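Local structure of listeriolysin O (Listeria monocytogenes, 4CDB) at residues 393-398 with 428-433; 456-461 with 469-474; 461-466 with 482-487. The protein forms oligomeric pores in cholesterol-containing host membranes, inserting after a major conformational change that follows membrane binding, and so lyses the cell. All blocks are in the same frame, centred on the assembly; numbering follows the deposited sequence.

How the contacts relate
Contacts 1 and 2 join the two facing sheets of the C-terminal beta sandwich, and contact 3 lies where the chain crosses from one to the other. Contact 1 closes before contact 2 opens along the sequence, while contacts 2 and 3 interleave and share R461. The centres of contacts 1 and 2 are about 12 Å apart, those of contacts 1 and 3 about 11 Å, and those of contacts 2 and 3 about 9 Å. F393 touches I473 between contacts 1 and 2. Strands 468-475 and 480-486 are antiparallel neighbours, and contacts 2 and 3 both touch tris(hydroxyethyl)aminomethane. Together they build the interior and one end of the domain with which cholesterol-dependent cytolysins bind the membrane.

Contact 1: 393-398 with 428-433; sequences FNISWD and SSIYLP
W397 and L432 meet where strand 393-398 lies over strand 428-432, with the two axes 10.3 Å apart and only 6° from parallel. That separation is the spacing of two stacked sheets, bridged here by apolar side chains alone.

From its CB, W397 drops toward the other strand with CG lodged between the backbone N and the carbonyl carbon (chi1 64°), which swings the indole flat above L432. CG is already within reach of the L432 CD2 methyl; CD2 and CE2, the bond shared by the two rings, come closer, CE2 at 3.4 Å. That methyl stands over the face of the six-membered ring, 3.5 Å from its centroid and 15° off the normal, a well-centred CH-pi contact. Farther round, CZ3 and CH2 reach I430, CH2 lying 3.6 Å from I430 CG2, which approaches the ring obliquely. The polar corner of the indole, NE1, is hydrogen-bonded to E399.

I430 serves two neighbours with separate branches. Its CG2 goes to the indole, whereas its CD1, at the end of an extended chain, meets I395 CD1 at 3.6 Å and also packs against I395 CG2.

Around this buried patch, I383 of strand 362-385 touches I395 and I381 touches L432, while W415 lies against I430. Strand 391-402 runs between strands 408-414 and 436-449 in the four-stranded sheet, and strand 426-432 pairs antiparallel with strand 362-385 in the sheet opposite.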
loop_
_atom_site.group_PDB
_atom_site.type_symbol
_atom_site.label_atom_id
_atom_site.label_comp_id
_atom_site.label_asym_id
_atom_site.label_seq_id
_atom_site.Cartn_x
_atom_site.Cartn_y
_atom_site.Cartn_z
ATOM N N PHE A 393 21.789 35.826 -34.517
ATOM C CA PHE A 393 20.939 35.222 -33.501
ATOM C C PHE A 393 21.469 35.493 -32.103
ATOM O O PHE A 393 22.669 35.678 -31.901
ATOM C CB PHE A 393 20.833 33.710 -33.716
ATOM C CG PHE A 393 20.277 33.328 -35.054
ATOM C CD1 PHE A 393 21.114 33.172 -36.148
ATOM C CD2 PHE A 393 18.916 33.125 -35.220
ATOM C CE1 PHE A 393 20.605 32.822 -37.385
ATOM C CE2 PHE A 393 18.402 32.775 -36.456
ATOM C CZ PHE A 393 19.248 32.623 -37.538
ATOM N N ASN A 394 20.558 35.524 -31.140
ATOM C CA ASN A 394 20.937 35.546 -29.738
ATOM C C ASN A 394 20.054 34.588 -28.948
ATOM O O ASN A 394 18.898 34.893 -28.650
ATOM C CB ASN A 394 20.855 36.959 -29.161
ATOM C CG ASN A 394 21.526 37.067 -27.810
ATOM O OD1 ASN A 394 20.945 36.710 -26.786
ATOM N ND2 ASN A 394 22.762 37.554 -27.801
ATOM N N ILE A 395 20.598 33.420 -28.630
ATOM C CA ILE A 395 19.830 32.404 -27.930
ATOM C C ILE A 395 20.484 32.058 -26.598
ATOM O O ILE A 395 21.665 31.717 -26.547
ATOM C CB ILE A 395 19.663 31.141 -28.793
ATOM C CG1 ILE A 395 19.029 31.509 -30.136
ATOM C CG2 ILE A 395 18.827 30.103 -28.065
ATOM C CD1 ILE A 395 18.792 30.338 -31.051
ATOM N N SER A 396 19.710 32.165 -25.521
ATOM C CA SER A 396 20.212 31.909 -24.176
ATOM C C SER A 396 19.227 31.068 -23.372
ATOM O O SER A 396 18.059 30.940 -23.742
ATOM C CB SER A 396 20.485 33.227 -23.447
ATOM O OG SER A 396 19.302 34.002 -23.337
ATOM N N TRP A 397 19.712 30.495 -22.273
ATOM C CA TRP A 397 18.885 29.690 -21.380
ATOM C C TRP A 397 19.572 29.480 -20.032
ATOM O O TRP A 397 20.756 29.783 -19.875
ATOM C CB TRP A 397 18.559 28.335 -22.018
ATOM C CG TRP A 397 19.765 27.479 -22.256
ATOM C CD1 TRP A 397 20.287 26.544 -21.409
ATOM C CD2 TRP A 397 20.603 27.482 -23.417
ATOM N NE1 TRP A 397 21.398 25.964 -21.972
ATOM C CE2 TRP A 397 21.614 26.523 -23.204
ATOM C CE3 TRP A 397 20.597 28.202 -24.616
ATOM C CZ2 TRP A 397 22.608 26.265 -24.148
ATOM C CZ3 TRP A 397 21.586 27.944 -25.550
ATOM C CH2 TRP A 397 22.577 26.985 -25.310
ATOM N N ASP A 398 18.820 28.965 -19.064
ATOM C CA ASP A 398 19.363 28.657 -17.746
ATOM C C ASP A 398 19.418 27.150 -17.528
ATOM O O ASP A 398 18.522 26.423 -17.958
ATOM C CB ASP A 398 18.513 29.298 -16.647
ATOM C CG ASP A 398 18.672 30.804 -16.586
ATOM O OD1 ASP A 398 19.809 31.289 -16.754
ATOM O OD2 ASP A 398 17.658 31.502 -16.371
ATOM N N SER A 428 21.619 24.807 -38.039
ATOM C CA SER A 428 22.339 24.352 -36.857
ATOM C C SER A 428 21.355 23.899 -35.783
ATOM O O SER A 428 20.206 24.340 -35.761
ATOM C CB SER A 428 23.242 25.461 -36.312
ATOM O OG SER A 428 24.049 24.987 -35.250
ATOM N N SER A 429 21.809 23.018 -34.898
ATOM C CA SER A 429 20.967 22.527 -33.812
ATOM C C SER A 429 21.624 22.745 -32.455
ATOM O O SER A 429 22.777 22.366 -32.243
ATOM C CB SER A 429 20.642 21.042 -34.001
ATOM O OG SER A 429 19.736 20.842 -35.073
ATOM N N ILE A 430 20.883 23.359 -31.540
ATOM C CA ILE A 430 21.360 23.553 -30.177
ATOM C C ILE A 430 20.851 22.421 -29.287
ATOM O O ILE A 430 19.646 22.187 -29.201
ATOM C CB ILE A 430 20.876 24.891 -29.602
ATOM C CG1 ILE A 430 21.205 26.032 -30.564
ATOM C CG2 ILE A 430 21.492 25.135 -28.233
ATOM C CD1 ILE A 430 20.669 27.370 -30.118
ATOM N N TYR A 431 21.768 21.724 -28.625
ATOM C CA TYR A 431 21.402 20.586 -27.789
ATOM C C TYR A 431 21.219 21.002 -26.334
ATOM O O TYR A 431 22.187 21.317 -25.640
ATOM C CB TYR A 431 22.441 19.467 -27.913
ATOM C CG TYR A 431 22.445 18.790 -29.268
ATOM C CD1 TYR A 431 23.086 19.369 -30.356
ATOM C CD2 TYR A 431 21.804 17.573 -29.459
ATOM C CE1 TYR A 431 23.090 18.755 -31.595
ATOM C CE2 TYR A 431 21.802 16.950 -30.695
ATOM C CZ TYR A 431 22.446 17.545 -31.760
ATOM O OH TYR A 431 22.443 16.925 -32.987
ATOM N N LEU A 432 19.968 21.002 -25.883
ATOM C CA LEU A 432 19.641 21.414 -24.523
ATOM C C LEU A 432 19.469 20.213 -23.599
ATOM O O LEU A 432 18.730 19.278 -23.917
ATOM C CB LEU A 432 18.366 22.261 -24.513
ATOM C CG LEU A 432 18.378 23.526 -25.374
ATOM C CD1 LEU A 432 17.056 24.265 -25.256
ATOM C CD2 LEU A 432 19.534 24.427 -24.985
ATOM N N PRO A 433 20.155 20.237 -22.447
ATOM C CA PRO A 433 20.002 19.192 -21.429
ATOM C C PRO A 433 18.642 19.295 -20.746
ATOM O O PRO A 433 17.957 20.307 -20.908
ATOM C CB PRO A 433 21.123 19.509 -20.436
ATOM C CG PRO A 433 21.355 20.975 -20.586
ATOM C CD PRO A 433 21.123 21.271 -22.042
#

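Contact 2: 456-461 with 469-474. With TAM (tris(hydroxyethyl)aminomethane), chain U.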
loop_
_atom_site.group_PDB
_atom_site.type_symbol
_atom_site.label_atom_id
_atom_site.label_comp_id
_atom_site.label_asym_id
_atom_site.label_seq_id
_atom_site.Cartn_x
_atom_site.Cartn_y
_atom_site.Cartn_z
ATOM N N THR A 456 14.599 43.679 -35.872
ATOM C CA THR A 456 14.271 42.499 -35.083
ATOM C C THR A 456 13.261 41.626 -35.821
ATOM O O THR A 456 12.233 42.116 -36.290
ATOM C CB THR A 456 13.704 42.883 -33.700
ATOM O OG1 THR A 456 14.693 43.611 -32.961
ATOM C CG2 THR A 456 13.311 41.639 -32.916
ATOM N N VAL A 457 13.564 40.336 -35.933
ATOM C CA VAL A 457 12.656 39.388 -36.564
ATOM C C VAL A 457 11.926 38.566 -35.505
ATOM O O VAL A 457 10.718 38.353 -35.596
ATOM C CB VAL A 457 13.403 38.433 -37.516
ATOM C CG1 VAL A 457 12.420 37.517 -38.232
ATOM C CG2 VAL A 457 14.213 39.225 -38.519
ATOM N N ILE A 458 12.674 38.101 -34.505
ATOM C CA ILE A 458 12.120 37.299 -33.415
ATOM C C ILE A 458 12.638 37.775 -32.061
ATOM O O ILE A 458 13.823 38.065 -31.911
ATOM C CB ILE A 458 12.505 35.807 -33.552
ATOM C CG1 ILE A 458 12.207 35.286 -34.956
ATOM C CG2 ILE A 458 11.785 34.954 -32.506
ATOM C CD1 ILE A 458 12.610 33.847 -35.150
ATOM N N ASP A 459 11.745 37.841 -31.079
ATOM C CA ASP A 459 12.128 38.143 -29.704
ATOM C C ASP A 459 11.215 37.394 -28.735
ATOM O O ASP A 459 10.367 37.994 -28.076
ATOM C CB ASP A 459 12.063 39.653 -29.445
ATOM C CG ASP A 459 12.833 40.075 -28.199
ATOM O OD1 ASP A 459 13.037 39.237 -27.295
ATOM O OD2 ASP A 459 13.234 41.256 -28.124
ATOM N N ASP A 460 11.387 36.076 -28.659
ATOM C CA ASP A 460 10.576 35.248 -27.769
ATOM C C ASP A 460 11.361 34.864 -26.521
ATOM O O ASP A 460 12.494 34.391 -26.614
ATOM C CB ASP A 460 10.082 33.995 -28.493
ATOM C CG ASP A 460 9.150 34.315 -29.646
ATOM O OD1 ASP A 460 8.527 35.399 -29.626
ATOM O OD2 ASP A 460 9.035 33.482 -30.571
ATOM N N ARG A 461 10.755 35.068 -25.354
ATOM C CA ARG A 461 11.457 34.879 -24.090
ATOM C C ARG A 461 10.752 33.894 -23.162
ATOM O O ARG A 461 9.540 33.693 -23.259
ATOM C CB ARG A 461 11.641 36.227 -23.386
ATOM C CG ARG A 461 12.102 37.335 -24.317
ATOM C CD ARG A 461 12.334 38.646 -23.590
ATOM N NE ARG A 461 12.588 39.732 -24.533
ATOM C CZ ARG A 461 13.007 40.945 -24.185
ATOM N NH1 ARG A 461 13.228 41.235 -22.910
ATOM N NH2 ARG A 461 13.209 41.868 -25.116
ATOM N N ARG A 469 12.257 22.307 -30.897
ATOM C CA ARG A 469 11.781 23.646 -31.222
ATOM C C ARG A 469 12.445 24.121 -32.509
ATOM O O ARG A 469 13.658 24.335 -32.549
ATOM C CB ARG A 469 12.071 24.626 -30.082
ATOM C CG ARG A 469 11.636 26.054 -30.383
ATOM C CD ARG A 469 11.823 26.971 -29.184
ATOM N NE ARG A 469 11.073 26.509 -28.020
ATOM C CZ ARG A 469 9.786 26.762 -27.808
ATOM N NH1 ARG A 469 9.095 27.476 -28.684
ATOM N NH2 ARG A 469 9.191 26.299 -26.718
ATOM N N ASN A 470 11.649 24.275 -33.562
ATOM C CA ASN A 470 12.178 24.658 -34.866
ATOM C C ASN A 470 12.034 26.149 -35.141
ATOM O O ASN A 470 10.933 26.644 -35.385
ATOM C CB ASN A 470 11.511 23.848 -35.978
ATOM C CG ASN A 470 11.595 22.356 -35.737
ATOM O OD1 ASN A 470 12.632 21.734 -35.967
ATOM N ND2 ASN A 470 10.498 21.770 -35.271
ATOM N N ILE A 471 13.159 26.856 -35.097
ATOM C CA ILE A 471 13.180 28.283 -35.388
ATOM C C ILE A 471 13.620 28.499 -36.830
ATOM O O ILE A 471 14.742 28.153 -37.204
ATOM C CB ILE A 471 14.148 29.034 -34.454
ATOM C CG1 ILE A 471 13.827 28.721 -32.993
ATOM C CG2 ILE A 471 14.092 30.534 -34.713
ATOM C CD1 ILE A 471 12.504 29.286 -32.526
ATOM N N SER A 472 12.736 29.068 -37.643
ATOM C CA SER A 472 13.055 29.327 -39.042
ATOM C C SER A 472 12.845 30.792 -39.396
ATOM O O SER A 472 11.885 31.414 -38.945
ATOM C CB SER A 472 12.203 28.447 -39.959
ATOM O OG SER A 472 12.439 27.072 -39.705
ATOM N N ILE A 473 13.755 31.343 -40.192
ATOM C CA ILE A 473 13.586 32.690 -40.721
ATOM C C ILE A 473 13.815 32.698 -42.227
ATOM O O ILE A 473 14.676 31.980 -42.737
ATOM C CB ILE A 473 14.530 33.712 -40.047
ATOM C CG1 ILE A 473 15.994 33.297 -40.212
ATOM C CG2 ILE A 473 14.183 33.869 -38.578
ATOM C CD1 ILE A 473 16.989 34.336 -39.707
ATOM N N TRP A 474 13.031 33.506 -42.932
ATOM C CA TRP A 474 13.169 33.637 -44.377
ATOM C C TRP A 474 12.637 34.988 -44.840
ATOM O O TRP A 474 12.513 35.917 -44.038
ATOM C CB TRP A 474 12.468 32.485 -45.107
ATOM C CG TRP A 474 10.973 32.440 -44.940
ATOM C CD1 TRP A 474 10.036 32.889 -45.827
ATOM C CD2 TRP A 474 10.243 31.903 -43.826
ATOM N NE1 TRP A 474 8.772 32.669 -45.333
ATOM C CE2 TRP A 474 8.870 32.065 -44.107
ATOM C CE3 TRP A 474 10.615 31.303 -42.618
ATOM C CZ2 TRP A 474 7.869 31.652 -43.223
ATOM C CZ3 TRP A 474 9.619 30.891 -41.742
ATOM C CH2 TRP A 474 8.263 31.069 -42.049
HETATM C C TAM U . 7.394 40.085 -32.331
HETATM C C1 TAM U . 7.019 41.337 -31.542
HETATM C C2 TAM U . 8.382 39.188 -31.589
HETATM C C3 TAM U . 7.923 40.530 -33.692
HETATM C C4 TAM U . 7.586 41.342 -30.127
HETATM C C5 TAM U . 8.234 37.732 -32.022
HETATM C C6 TAM U . 9.447 40.583 -33.737
HETATM N N TAM U . 6.173 39.313 -32.561
HETATM O O4 TAM U . 8.428 42.491 -29.975
HETATM O O5 TAM U . 9.278 36.951 -31.429
HETATM O O6 TAM U . 9.919 41.675 -32.939
#
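V457 and I458, two consecutive residues of one strand, both point toward strand 469-474 and both touch I473. This break in the usual alternation comes from a classic beta bulge: V457 and I458 together face A443 on the neighbouring strand, so the extra residue lets adjacent side chains enter the same interior.

The meeting is wholly apolar. I458 CD1 touches two methyls of the other strand, 3.7 Å from I471 CG2 and 3.8 Å from I473 CG2. Its CG1 lies beside the backbone N (chi1 -50°) and the chain then runs on extended, carrying CD1 across the gap. V457 CG1 lies 4.1 Å from the same I473 CG2, the two side chains crossing at about a right angle, and I473 CG2 therefore takes a methyl from each residue of the bulge. Y482 and V441 border this layer, against I458 and I471 respectively.

The edge of strand 456-461 turned from strand 436-449 holds the tris(hydroxyethyl)aminomethane. D459 N donates to its O5 at 2.6 Å. The same hydroxyl is directed at D460 OD1, but the 2.5 Å between D460 OD1 and O5 is shorter than a normal hydrogen bond, so that length is doubtful. I458 CG2 lies against O5 as well, while T456 CG2 approaches O6. R461 forms a side-on salt bridge with D459, NE to OD1 at 2.8 Å and NH2 to OD2 at 3.1 Å.

With axes 8.8 Å apart and strand directions 162° from each other, this is face-to-face packing of two sheets, the hydrophobic interior of the beta sandwich of a cholesterol-dependent cytolysin.

Contact 3: 461-466 with 482-487; sequences RNLPLV and YSNKVD. With TAM (tris(hydroxyethyl)aminomethane), chain U.
V466 and V486 make the apolar part of this surface contact. Their side chains cross at about a right angle, V466 CG2 lying 4.1 Å from V486 CG1 and the other V466 methyl almost as near.

L463 and N484 pair a methyl with an amide: L463 CD1 and N484 ND2 approach from opposite directions to 3.7 Å. N484 has CG anti to its backbone nitrogen (chi1 179°), extending the amide toward the leucine, while both of its polar atoms are engaged by other partners, ND2 with D460 and OD1 with R469.

N462 and L463 both face I439 in a G1 beta bulge, and at N462 the chain turns a corner. Beyond L463, still bonded to I439, the chain leaves the four-stranded sheet of the sandwich and crosses toward the sheet of strands 468-475 and 480-486. R469 NH2 is hydrogen-bonded to P464 O along this crossing.

Contacts with polar or bound groups lie at the two ends. D487 OD1 comes within 4.0 Å of V466 CB, but D487 is poorly ordered. At the start of segment 482-487, Y482 OH lies 3.3 Å from C5 of the tris(hydroxyethyl)aminomethane, which approaches the phenol ring obliquely.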
loop_
_atom_site.group_PDB
_atom_site.type_symbol
_atom_site.label_atom_id
_atom_site.label_comp_id
_atom_site.label_asym_id
_atom_site.label_seq_id
_atom_site.Cartn_x
_atom_site.Cartn_y
_atom_site.Cartn_z
ATOM N N ARG A 461 10.755 35.068 -25.354
ATOM C CA ARG A 461 11.457 34.879 -24.090
ATOM C C ARG A 461 10.752 33.894 -23.162
ATOM O O ARG A 461 9.540 33.693 -23.259
ATOM C CB ARG A 461 11.641 36.227 -23.386
ATOM C CG ARG A 461 12.102 37.335 -24.317
ATOM C CD ARG A 461 12.334 38.646 -23.590
ATOM N NE ARG A 461 12.588 39.732 -24.533
ATOM C CZ ARG A 461 13.007 40.945 -24.185
ATOM N NH1 ARG A 461 13.228 41.235 -22.910
ATOM N NH2 ARG A 461 13.209 41.868 -25.116
ATOM N N ASN A 462 11.527 33.283 -22.271
ATOM C CA ASN A 462 11.005 32.365 -21.262
ATOM C C ASN A 462 10.212 31.205 -21.861
ATOM O O ASN A 462 9.123 30.874 -21.393
ATOM C CB ASN A 462 10.155 33.122 -20.240
ATOM C CG ASN A 462 10.871 34.333 -19.672
ATOM O OD1 ASN A 462 12.075 34.293 -19.419
ATOM N ND2 ASN A 462 10.134 35.421 -19.477
ATOM N N LEU A 463 10.770 30.596 -22.902
ATOM C CA LEU A 463 10.122 29.482 -23.582
ATOM C C LEU A 463 10.413 28.169 -22.863
ATOM O O LEU A 463 11.505 27.981 -22.321
ATOM C CB LEU A 463 10.586 29.402 -25.038
ATOM C CG LEU A 463 10.268 30.612 -25.919
ATOM C CD1 LEU A 463 10.868 30.442 -27.307
ATOM C CD2 LEU A 463 8.767 30.828 -26.005
ATOM N N PRO A 464 9.431 27.255 -22.852
ATOM C CA PRO A 464 9.611 25.954 -22.201
ATOM C C PRO A 464 10.538 25.056 -23.008
ATOM O O PRO A 464 10.675 25.242 -24.217
ATOM C CB PRO A 464 8.198 25.370 -22.205
ATOM C CG PRO A 464 7.554 25.981 -23.405
ATOM C CD PRO A 464 8.092 27.386 -23.455
ATOM N N LEU A 465 11.167 24.095 -22.342
ATOM C CA LEU A 465 12.012 23.127 -23.028
ATOM C C LEU A 465 11.159 22.041 -23.677
ATOM O O LEU A 465 10.444 21.311 -22.990
ATOM C CB LEU A 465 13.009 22.497 -22.053
ATOM C CG LEU A 465 13.848 21.345 -22.611
ATOM C CD1 LEU A 465 14.680 21.819 -23.793
ATOM C CD2 LEU A 465 14.731 20.736 -21.530
ATOM N N VAL A 466 11.233 21.941 -25.001
ATOM C CA VAL A 466 10.511 20.909 -25.740
ATOM C C VAL A 466 11.483 19.969 -26.443
ATOM O O VAL A 466 12.689 20.204 -26.441
ATOM C CB VAL A 466 9.553 21.519 -26.777
ATOM C CG1 VAL A 466 8.477 22.332 -26.079
ATOM C CG2 VAL A 466 10.322 22.381 -27.770
ATOM N N TYR A 482 9.210 34.597 -40.203
ATOM C CA TYR A 482 9.731 33.642 -39.239
ATOM C C TYR A 482 8.655 32.674 -38.764
ATOM O O TYR A 482 7.459 32.945 -38.882
ATOM C CB TYR A 482 10.330 34.366 -38.031
ATOM C CG TYR A 482 9.300 34.809 -37.013
ATOM C CD1 TYR A 482 8.562 35.968 -37.206
ATOM C CD2 TYR A 482 9.068 34.067 -35.861
ATOM C CE1 TYR A 482 7.619 36.376 -36.279
ATOM C CE2 TYR A 482 8.129 34.465 -34.931
ATOM C CZ TYR A 482 7.408 35.619 -35.145
ATOM O OH TYR A 482 6.471 36.020 -34.220
ATOM N N SER A 483 9.093 31.545 -38.220
ATOM C CA SER A 483 8.189 30.614 -37.561
ATOM C C SER A 483 8.873 30.001 -36.345
ATOM O O SER A 483 10.053 29.649 -36.396
ATOM C CB SER A 483 7.739 29.517 -38.525
ATOM O OG SER A 483 8.830 28.709 -38.924
ATOM N N ASN A 484 8.125 29.894 -35.252
ATOM C CA ASN A 484 8.598 29.234 -34.043
ATOM C C ASN A 484 7.645 28.099 -33.700
ATOM O O ASN A 484 6.656 28.302 -32.996
ATOM C CB ASN A 484 8.685 30.239 -32.889
ATOM C CG ASN A 484 9.147 29.605 -31.583
ATOM O OD1 ASN A 484 9.575 28.451 -31.544
ATOM N ND2 ASN A 484 9.069 30.373 -30.502
ATOM N N LYS A 485 7.944 26.906 -34.206
ATOM C CA LYS A 485 7.043 25.767 -34.059
ATOM C C LYS A 485 7.650 24.637 -33.235
ATOM O O LYS A 485 8.865 24.424 -33.253
ATOM C CB LYS A 485 6.617 25.254 -35.434
ATOM C CG LYS A 485 5.938 26.313 -36.282
ATOM C CD LYS A 485 5.508 25.766 -37.630
ATOM C CE LYS A 485 4.776 26.829 -38.435
ATOM N NZ LYS A 485 4.314 26.321 -39.757
ATOM N N VAL A 486 6.792 23.914 -32.522
ATOM C CA VAL A 486 7.241 22.855 -31.625
ATOM C C VAL A 486 6.948 21.451 -32.152
ATOM O O VAL A 486 5.905 21.204 -32.760
ATOM C CB VAL A 486 6.624 23.005 -30.214
ATOM C CG1 VAL A 486 7.151 24.256 -29.535
ATOM C CG2 VAL A 486 5.106 23.043 -30.291
ATOM N N ASP A 487 7.903 20.552 -31.933
ATOM C CA ASP A 487 7.722 19.113 -32.127
ATOM C C ASP A 487 7.491 18.621 -33.562
ATOM O O ASP A 487 7.602 17.423 -33.823
ATOM C CB ASP A 487 6.617 18.584 -31.203
ATOM C CG ASP A 487 6.947 18.776 -29.736
ATOM O OD1 ASP A 487 8.149 18.799 -29.394
ATOM O OD2 ASP A 487 6.006 18.901 -28.925
HETATM C C TAM U . 7.394 40.085 -32.331
HETATM C C1 TAM U . 7.019 41.337 -31.542
HETATM C C2 TAM U . 8.382 39.188 -31.589
HETATM C C3 TAM U . 7.923 40.530 -33.692
HETATM C C4 TAM U . 7.586 41.342 -30.127
HETATM C C5 TAM U . 8.234 37.732 -32.022
HETATM C C6 TAM U . 9.447 40.583 -33.737
HETATM N N TAM U . 6.173 39.313 -32.561
HETATM O O4 TAM U . 8.428 42.491 -29.975
HETATM O O5 TAM U . 9.278 36.951 -31.429
HETATM O O6 TAM U . 9.919 41.675 -32.939
#